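PDB 3A35: lumazine protein from Photobacterium kishitanii, which acts as the antenna of bacterial bioluminescence, carrying a bound lumazine chromophore and shifting the luciferase emission to shorter wavelength. Local coordinates for residues 40-45 / 83-88. Residues are numbered along the deposited sequence; the frame is centred on the assembly and turned at random.
Sequences TVMLVN and LEVRPE. With RBF (riboflavin), chain C.
M42 and L83 illustrate how one bent side chain can reach two residues of a facing segment, here L83 and V85. The CG of M42 sits in the cleft flanked by N and C of its own residue (chi1 61°), and the chain bends again at its end (chi3 -67°). CB rests against the carbonyl O of E84, 3.3 Å away, while CE fills the hollow flanked by L83 and V85, 3.8 Å from CB of L83 and 4.0 Å from CG2 of V85. L83 also leans CD2 toward CG2 of V44, its antiparallel non-hydrogen-bonded partner, the two side chains running alongside each other. F28, on M42 and L83, and F61, on M42 and V44, pack against the same apolar cluster.

The backbone between is held by the hydrogen-bonded pair L43 and E84: N of L43 reaches O of E84 at 2.9 Å, and N of E84 returns to O of L43 at 3.0 Å. On the face opposite V44 and L83, the side chains of this pair lie side by side, with CD1 of L43 3.8 Å from OE1 of E84. OE2 of E84 accepts from the backbone N of K3, and OE1 has a weak bond to N of G4.

At the far end of the contact, R86, bent at chi3 (81°), turns its guanidinium back toward V41, edge-on to CB, and NH2 makes a weak, oblique bond of 3.0 Å to O of V41. A water accepting from N of R86 and donating to O of V41 doubles the link. Meanwhile, the two methyls of V41 form a bump against the methylated end of riboflavin, CG1 lying 3.8 Å from C7M. Strands 41-44 and 80-84 are thus antiparallel neighbours in the six-stranded closed barrel of the N-terminal lumazine-binding domain, with V41 in the wall of its flavin pocket.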
ATOM      1  N   THR A  40      -0.553   1.005  17.893  1.00 12.59           N
ATOM      2  CA  THR A  40       0.401   1.313  16.852  1.00 13.21           C
ATOM      3  C   THR A  40      -0.314   1.805  15.623  1.00 11.42           C
ATOM      4  O   THR A  40      -1.332   1.237  15.195  1.00 12.82           O
ATOM      5  CB  THR A  40       1.169   0.084  16.424  1.00 14.29           C
ATOM      6  OG1 THR A  40       2.038  -0.361  17.504  1.00 14.35           O
ATOM      7  CG2 THR A  40       1.966   0.263  15.123  1.00 13.53           C
ATOM      8  N   VAL A  41       0.198   2.881  15.049  1.00 12.04           N
ATOM      9  CA  VAL A  41      -0.321   3.441  13.806  1.00 12.05           C
ATOM     10  C   VAL A  41       0.769   3.127  12.797  1.00 11.55           C
ATOM     11  O   VAL A  41       1.914   3.539  12.894  1.00 12.58           O
ATOM     12  CB  VAL A  41      -0.544   4.970  13.909  1.00 12.31           C
ATOM     13  CG1 VAL A  41      -0.968   5.464  12.533  1.00 14.85           C
ATOM     14  CG2 VAL A  41      -1.684   5.193  14.848  1.00 13.95           C
ATOM     15  N   MET A  42       0.474   2.348  11.767  1.00  9.49           N
ATOM     16  CA  MET A  42       1.444   1.863  10.769  1.00 10.80           C
ATOM     17  C   MET A  42       0.788   1.837   9.447  1.00 10.40           C
ATOM     18  O   MET A  42      -0.495   2.077   9.318  1.00 10.65           O
ATOM     19  CB  MET A  42       1.975   0.460  11.117  1.00 10.20           C
ATOM     20  CG  MET A  42       0.795  -0.592  11.152  1.00 11.97           C
ATOM     21  SD  MET A  42       1.396  -2.272  11.477  1.00 11.81           S
ATOM     22  CE  MET A  42       2.337  -2.603   9.992  1.00 11.11           C
ATOM     23  N   LEU A  43       1.583   1.641   8.405  1.00 10.03           N
ATOM     24  CA  LEU A  43       0.997   1.539   7.037  1.00 10.80           C
ATOM     25  C   LEU A  43       0.673   0.120   6.619  1.00 11.17           C
ATOM     26  O   LEU A  43       1.503  -0.778   6.672  1.00 11.16           O
ATOM     27  CB  LEU A  43       1.952   2.121   5.985  1.00 10.48           C
ATOM     28  CG  LEU A  43       2.359   3.568   6.265  1.00 11.51           C
ATOM     29  CD1 LEU A  43       3.137   4.045   4.999  1.00 14.56           C
ATOM     30  CD2 LEU A  43       1.175   4.514   6.497  1.00 12.09           C
ATOM     31  N   VAL A  44      -0.577  -0.022   6.172  1.00 10.09           N
ATOM     32  CA  VAL A  44      -1.013  -1.299   5.606  1.00  9.71           C
ATOM     33  C   VAL A  44      -1.463  -0.980   4.172  1.00  8.97           C
ATOM     34  O   VAL A  44      -2.344  -0.127   3.939  1.00  8.49           O
ATOM     35  CB  VAL A  44      -2.241  -1.831   6.394  1.00 10.33           C
ATOM     36  CG1 VAL A  44      -2.667  -3.193   5.686  1.00 11.33           C
ATOM     37  CG2 VAL A  44      -1.859  -2.082   7.812  1.00 10.64           C
ATOM     38  N   ASN A  45      -0.742  -1.563   3.199  1.00  8.76           N
ATOM     39  CA  ASN A  45      -0.948  -1.092   1.844  1.00  9.10           C
ATOM     40  C   ASN A  45      -0.907   0.394   1.686  1.00  9.69           C
ATOM     41  O   ASN A  45      -1.605   1.055   0.869  1.00  9.53           O
ATOM     42  CB  ASN A  45      -2.225  -1.575   1.184  1.00  9.40           C
ATOM     43  CG  ASN A  45      -2.196  -3.048   0.776  1.00  9.63           C
ATOM     44  OD1 ASN A  45      -1.145  -3.630   0.564  1.00 11.45           O
ATOM     45  ND2 ASN A  45      -3.386  -3.632   0.572  1.00 10.88           N
ATOM     46  N   LEU A  83       3.236  -4.136   4.637  1.00  9.45           N
ATOM     47  CA  LEU A  83       3.344  -3.589   6.020  1.00  9.56           C
ATOM     48  C   LEU A  83       4.560  -2.690   6.174  1.00 10.19           C
ATOM     49  O   LEU A  83       5.660  -3.084   5.723  1.00 11.23           O
ATOM     50  CB  LEU A  83       3.490  -4.759   7.027  1.00 10.34           C
ATOM     51  CG  LEU A  83       2.336  -5.789   6.953  1.00 11.89           C
ATOM     52  CD1 LEU A  83       2.637  -6.985   7.864  1.00 14.61           C
ATOM     53  CD2 LEU A  83       0.951  -5.113   7.301  1.00 11.08           C
ATOM     54  N   GLU A  84       4.399  -1.561   6.857  1.00  9.64           N
ATOM     55  CA  GLU A  84       5.574  -0.718   7.199  1.00  9.28           C
ATOM     56  C   GLU A  84       5.296  -0.050   8.554  1.00 11.09           C
ATOM     57  O   GLU A  84       4.283   0.645   8.757  1.00 12.35           O
ATOM     58  CB  GLU A  84       5.820   0.346   6.198  1.00 11.03           C
ATOM     59  CG  GLU A  84       7.111   1.164   6.510  1.00 13.22           C
ATOM     60  CD  GLU A  84       7.357   2.298   5.593  1.00 16.12           C
ATOM     61  OE1 GLU A  84       6.673   2.597   4.612  1.00 16.33           O
ATOM     62  OE2 GLU A  84       8.304   3.082   6.021  1.00 18.75           O
ATOM     63  N   VAL A  85       6.197  -0.327   9.505  1.00 13.29           N
ATOM     64  CA  VAL A  85       6.157   0.338  10.843  1.00 13.56           C
ATOM     65  C   VAL A  85       7.017   1.582  10.762  1.00 12.76           C
ATOM     66  O   VAL A  85       7.966   1.647  10.016  1.00 16.70           O
ATOM     67  CB  VAL A  85       6.665  -0.661  11.862  1.00 14.79           C
ATOM     68  CG1 VAL A  85       6.717  -0.002  13.303  1.00 14.51           C
ATOM     69  CG2 VAL A  85       5.773  -1.868  11.878  1.00 13.84           C
ATOM     70  N   ARG A  86       6.635   2.608  11.444  1.00 15.56           N
ATOM     71  CA  ARG A  86       7.377   3.878  11.394  1.00 17.64           C
ATOM     72  C   ARG A  86       8.841   3.705  11.797  1.00 18.79           C
ATOM     73  O   ARG A  86       9.122   2.852  12.652  1.00 18.34           O
ATOM     74  CB  ARG A  86       6.764   4.992  12.220  1.00 21.82           C
ATOM     75  CG  ARG A  86       6.762   4.849  13.634  1.00 24.36           C
ATOM     76  CD  ARG A  86       6.212   6.194  14.208  1.00 31.08           C
ATOM     77  NE  ARG A  86       4.763   6.001  14.041  1.00 33.59           N
ATOM     78  CZ  ARG A  86       4.011   6.690  13.194  1.00 33.81           C
ATOM     79  NH1 ARG A  86       4.559   7.596  12.397  1.00 34.86           N
ATOM     80  NH2 ARG A  86       2.741   6.404  13.086  1.00 27.07           N
ATOM     81  N   PRO A  87       9.740   4.534  11.192  1.00 21.21           N
ATOM     82  CA  PRO A  87      11.126   4.446  11.619  1.00 23.16           C
ATOM     83  C   PRO A  87      11.313   4.616  13.108  1.00 23.39           C
ATOM     84  O   PRO A  87      10.651   5.422  13.783  1.00 20.74           O
ATOM     85  CB  PRO A  87      11.748   5.695  10.920  1.00 24.55           C
ATOM     86  CG  PRO A  87      10.968   5.834   9.595  1.00 25.51           C
ATOM     87  CD  PRO A  87       9.560   5.364   9.976  1.00 22.94           C
ATOM     88  N   GLU A  88      12.223   3.788  13.608  1.00 24.45           N
ATOM     89  CA  GLU A  88      12.488   3.662  15.037  1.00 27.81           C
ATOM     90  C   GLU A  88      13.223   4.921  15.703  1.00 27.70           C
ATOM     91  O   GLU A  88      12.882   5.439  16.787  1.00 27.41           O
ATOM     92  CB  GLU A  88      13.331   2.363  15.152  1.00 27.76           C
ATOM     93  CG  GLU A  88      12.534   1.136  15.157  1.00 29.61           C
ATOM     94  CD  GLU A  88      12.068   1.019  16.553  1.00 33.74           C
ATOM     95  OE1 GLU A  88      12.846   0.547  17.477  1.00 38.59           O
ATOM     96  OE2 GLU A  88      10.974   1.522  16.729  1.00 34.89           O
TER
HETATM   97  N1  RBF C 191      -8.466   5.109   8.991  1.00 11.17           N
HETATM   98  C2  RBF C 191      -9.136   3.979   9.295  1.00 10.34           C
HETATM   99  O2  RBF C 191     -10.082   3.561   8.557  1.00 11.08           O
HETATM  100  N3  RBF C 191      -8.808   3.165  10.374  1.00 10.42           N
HETATM  101  C4  RBF C 191      -7.725   3.494  11.225  1.00  9.68           C
HETATM  102  O4  RBF C 191      -7.474   2.733  12.168  1.00 10.49           O
HETATM  103  C4A RBF C 191      -7.102   4.721  10.926  1.00  9.13           C
HETATM  104  N5  RBF C 191      -6.065   5.153  11.839  1.00 12.60           N
HETATM  105  C5A RBF C 191      -5.433   6.357  11.532  1.00 10.46           C
HETATM  106  C6  RBF C 191      -4.525   6.829  12.485  1.00 10.92           C
HETATM  107  C7  RBF C 191      -3.919   8.077  12.167  1.00 11.23           C
HETATM  108  C7M RBF C 191      -2.954   8.615  13.263  1.00 13.59           C
HETATM  109  C8  RBF C 191      -4.158   8.773  11.022  1.00  9.66           C
HETATM  110  C8M RBF C 191      -3.429  10.024  10.766  1.00 14.37           C
HETATM  111  C9  RBF C 191      -5.082   8.260  10.046  1.00 11.39           C
HETATM  112  C9A RBF C 191      -5.781   7.091  10.361  1.00 11.69           C
HETATM  113  N10 RBF C 191      -6.794   6.599   9.471  1.00  9.34           N
HETATM  114  C10 RBF C 191      -7.464   5.459   9.834  1.00  8.50           C
HETATM  115  C1' RBF C 191      -7.241   7.326   8.355  1.00 10.09           C
HETATM  116  C2' RBF C 191      -6.763   6.827   7.006  1.00 10.09           C
HETATM  117  O2' RBF C 191      -5.297   6.766   7.011  1.00 11.04           O
HETATM  118  C3' RBF C 191      -7.168   7.706   5.943  1.00 11.58           C
HETATM  119  O3' RBF C 191      -8.692   7.738   6.050  1.00 12.43           O
HETATM  120  C4' RBF C 191      -6.941   7.136   4.533  1.00  9.64           C
HETATM  121  O4' RBF C 191      -5.527   7.171   4.236  1.00 11.66           O
HETATM  122  C5' RBF C 191      -7.664   7.947   3.449  1.00 14.60           C
HETATM  123  O5' RBF C 191      -7.556   7.349   2.157  1.00 13.26           O
HETATM  124  O   HOH W   1       4.365   2.323  13.039  1.00 14.32           O